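Local coordinates for glycoside hydrolase family protein (Novosphingobium sp. PP1Y, PDB 6Q2F), which probably hydrolyses terminal alpha-L-rhamnose from glycosides, at residues S1026-Y1031 with E1091-N1096. Residues are numbered along the deposited sequence; the frame is centred on the assembly and turned at random.
Sequences SGIATY and EIRVAN
The Y1031 ring has the carbonyl O of I1092 at its edge, in the ring plane, 3.8 Å from CD1. V1094 CG2 meets the same ring obliquely, 4.0 Å from CD1. The R1093 guanidinium is also approached obliquely, by I1028 CD1, 3.8 Å from NH2; R1093 NH1 hydrogen-bonds to Q1059 OE1. R1093 CG lies beside T1030 OG1 at 3.4 Å, and a bend at chi3 (60°) turns the head toward I1028. Strands 1028-1031 and 1091-1095 are antiparallel neighbours. A1029 with V1094 and Y1031 with I1092 form the hydrogen-bonded pairs. Beyond the strand end, N1096 continues the pairing with backbone and side chain. G1027 N donates to N1096 OD1 in the carbonyl plane (2.8 Å, 168° at H), and N1096 N returns a longer bond to G1027 O. N1096 CG sits between N and the carbonyl carbon (chi1 60°), turning the amide toward G1027; ND2 bonds to F1025 O. With an alanine at this position, G1027 N and F1025 O would probably lose these side-chain partners. A1029, Y1031, I1092 and V1094 share a buried face, where Y1031 OH bonds to L1132 N. I1028, T1030, R1093 and A1095 make the other face mixed. Consistent with a galactose-binding-like beta-sandwich, I1092 and V1094 pack on strand 1047-1055.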
ATOM      1  N   SER A1026     -17.455 -20.327 -23.705  1.00 34.88           N
ATOM      2  CA  SER A1026     -17.040 -19.036 -23.164  1.00 33.45           C
ATOM      3  C   SER A1026     -17.145 -18.016 -24.286  1.00 34.75           C
ATOM      4  O   SER A1026     -16.573 -18.215 -25.362  1.00 35.45           O
ATOM      5  CB  SER A1026     -15.603 -19.084 -22.617  1.00 33.86           C
ATOM      6  OG  SER A1026     -15.530 -19.830 -21.408  1.00 38.77           O
ATOM      7  N   GLY A1027     -17.868 -16.939 -24.050  1.00 33.58           N
ATOM      8  CA  GLY A1027     -18.023 -15.928 -25.077  1.00 37.85           C
ATOM      9  C   GLY A1027     -19.383 -15.261 -24.950  1.00 39.14           C
ATOM     10  O   GLY A1027     -19.934 -15.157 -23.855  1.00 36.70           O
ATOM     11  N   ILE A1028     -19.912 -14.821 -26.087  1.00 34.23           N
ATOM     12  CA  ILE A1028     -21.196 -14.124 -26.129  1.00 32.36           C
ATOM     13  C   ILE A1028     -22.220 -15.043 -26.780  1.00 36.14           C
ATOM     14  O   ILE A1028     -22.083 -15.408 -27.953  1.00 38.85           O
ATOM     15  CB  ILE A1028     -21.094 -12.787 -26.878  1.00 39.87           C
ATOM     16  CG1 ILE A1028     -20.017 -11.892 -26.242  1.00 37.53           C
ATOM     17  CG2 ILE A1028     -22.427 -12.072 -26.858  1.00 41.92           C
ATOM     18  CD1 ILE A1028     -19.862 -10.552 -26.935  1.00 37.01           C
ATOM     19  N   ALA A1029     -23.237 -15.427 -26.016  1.00 35.85           N
ATOM     20  CA  ALA A1029     -24.382 -16.158 -26.547  1.00 40.99           C
ATOM     21  C   ALA A1029     -25.541 -15.182 -26.723  1.00 45.33           C
ATOM     22  O   ALA A1029     -25.879 -14.440 -25.792  1.00 42.76           O
ATOM     23  CB  ALA A1029     -24.780 -17.304 -25.620  1.00 38.56           C
ATOM     24  N   THR A1030     -26.143 -15.180 -27.912  1.00 38.68           N
ATOM     25  CA  THR A1030     -27.204 -14.234 -28.252  1.00 40.61           C
ATOM     26  C   THR A1030     -28.555 -14.945 -28.199  1.00 40.48           C
ATOM     27  O   THR A1030     -28.841 -15.823 -29.025  1.00 41.10           O
ATOM     28  CB  THR A1030     -26.956 -13.623 -29.629  1.00 42.60           C
ATOM     29  OG1 THR A1030     -25.737 -12.871 -29.602  1.00 37.28           O
ATOM     30  CG2 THR A1030     -28.101 -12.696 -30.022  1.00 35.67           C
ATOM     31  N   TYR A1031     -29.378 -14.570 -27.226  1.00 38.63           N
ATOM     32  CA  TYR A1031     -30.703 -15.149 -27.067  1.00 37.81           C
ATOM     33  C   TYR A1031     -31.737 -14.288 -27.777  1.00 41.81           C
ATOM     34  O   TYR A1031     -31.697 -13.058 -27.704  1.00 46.16           O
ATOM     35  CB  TYR A1031     -31.069 -15.279 -25.593  1.00 37.75           C
ATOM     36  CG  TYR A1031     -30.304 -16.318 -24.804  1.00 40.90           C
ATOM     37  CD1 TYR A1031     -28.964 -16.118 -24.446  1.00 45.11           C
ATOM     38  CD2 TYR A1031     -30.935 -17.472 -24.353  1.00 35.27           C
ATOM     39  CE1 TYR A1031     -28.268 -17.065 -23.698  1.00 33.46           C
ATOM     40  CE2 TYR A1031     -30.247 -18.412 -23.595  1.00 41.96           C
ATOM     41  CZ  TYR A1031     -28.916 -18.205 -23.270  1.00 38.48           C
ATOM     42  OH  TYR A1031     -28.235 -19.128 -22.518  1.00 44.53           O
ATOM     43  N   GLU A1091     -33.627  -9.387 -28.008  1.00 42.77           N
ATOM     44  CA  GLU A1091     -32.319 -10.001 -28.210  1.00 41.89           C
ATOM     45  C   GLU A1091     -31.468  -9.698 -26.993  1.00 40.00           C
ATOM     46  O   GLU A1091     -31.389  -8.544 -26.564  1.00 38.46           O
ATOM     47  CB  GLU A1091     -31.607  -9.477 -29.464  1.00 51.58           C
ATOM     48  CG  GLU A1091     -32.477  -9.292 -30.688  1.00 60.80           C
ATOM     49  CD  GLU A1091     -31.658  -8.831 -31.876  1.00 79.91           C
ATOM     50  OE1 GLU A1091     -30.550  -9.389 -32.083  1.00 81.56           O
ATOM     51  OE2 GLU A1091     -32.107  -7.895 -32.576  1.00 88.41           O
ATOM     52  N   ILE A1092     -30.853 -10.733 -26.433  1.00 35.62           N
ATOM     53  CA  ILE A1092     -30.125 -10.633 -25.180  1.00 36.00           C
ATOM     54  C   ILE A1092     -28.761 -11.261 -25.403  1.00 37.07           C
ATOM     55  O   ILE A1092     -28.662 -12.475 -25.618  1.00 33.25           O
ATOM     56  CB  ILE A1092     -30.858 -11.323 -24.029  1.00 38.55           C
ATOM     57  CG1 ILE A1092     -32.266 -10.730 -23.884  1.00 34.42           C
ATOM     58  CG2 ILE A1092     -30.037 -11.207 -22.753  1.00 34.21           C
ATOM     59  CD1 ILE A1092     -33.047 -11.256 -22.702  1.00 40.60           C
ATOM     60  N   ARG A1093     -27.709 -10.439 -25.370  1.00 33.96           N
ATOM     61  CA  ARG A1093     -26.361 -10.922 -25.607  1.00 33.80           C
ATOM     62  C   ARG A1093     -25.731 -11.174 -24.245  1.00 36.99           C
ATOM     63  O   ARG A1093     -25.462 -10.224 -23.491  1.00 32.79           O
ATOM     64  CB  ARG A1093     -25.577  -9.914 -26.440  1.00 33.96           C
ATOM     65  CG  ARG A1093     -25.997  -9.924 -27.914  1.00 38.12           C
ATOM     66  CD  ARG A1093     -25.498  -8.710 -28.689  1.00 36.74           C
ATOM     67  NE  ARG A1093     -24.042  -8.604 -28.685  1.00 38.96           N
ATOM     68  CZ  ARG A1093     -23.359  -7.703 -27.985  1.00 41.16           C
ATOM     69  NH1 ARG A1093     -23.993  -6.812 -27.219  1.00 40.70           N
ATOM     70  NH2 ARG A1093     -22.039  -7.692 -28.054  1.00 37.46           N
ATOM     71  N   VAL A1094     -25.563 -12.450 -23.894  1.00 36.40           N
ATOM     72  CA  VAL A1094     -25.004 -12.839 -22.604  1.00 36.20           C
ATOM     73  C   VAL A1094     -23.547 -13.223 -22.792  1.00 35.35           C
ATOM     74  O   VAL A1094     -23.220 -14.068 -23.635  1.00 35.28           O
ATOM     75  CB  VAL A1094     -25.771 -13.999 -21.958  1.00 35.46           C
ATOM     76  CG1 VAL A1094     -25.139 -14.312 -20.603  1.00 34.81           C
ATOM     77  CG2 VAL A1094     -27.245 -13.650 -21.810  1.00 33.34           C
ATOM     78  N   ALA A1095     -22.680 -12.610 -21.996  1.00 31.42           N
ATOM     79  CA  ALA A1095     -21.263 -12.929 -21.946  1.00 35.32           C
ATOM     80  C   ALA A1095     -20.956 -13.613 -20.621  1.00 34.33           C
ATOM     81  O   ALA A1095     -21.506 -13.235 -19.577  1.00 32.81           O
ATOM     82  CB  ALA A1095     -20.412 -11.658 -22.076  1.00 28.67           C
ATOM     83  N   ASN A1096     -20.073 -14.609 -20.654  1.00 30.85           N
ATOM     84  CA  ASN A1096     -19.574 -15.241 -19.438  1.00 30.65           C
ATOM     85  C   ASN A1096     -18.050 -15.100 -19.415  1.00 34.55           C
ATOM     86  O   ASN A1096     -17.474 -14.372 -20.223  1.00 35.69           O
ATOM     87  CB  ASN A1096     -20.020 -16.699 -19.360  1.00 30.28           C
ATOM     88  CG  ASN A1096     -19.515 -17.520 -20.527  1.00 38.50           C
ATOM     89  OD1 ASN A1096     -19.091 -16.967 -21.546  1.00 36.25           O
ATOM     90  ND2 ASN A1096     -19.572 -18.847 -20.394  1.00 34.71           N
TER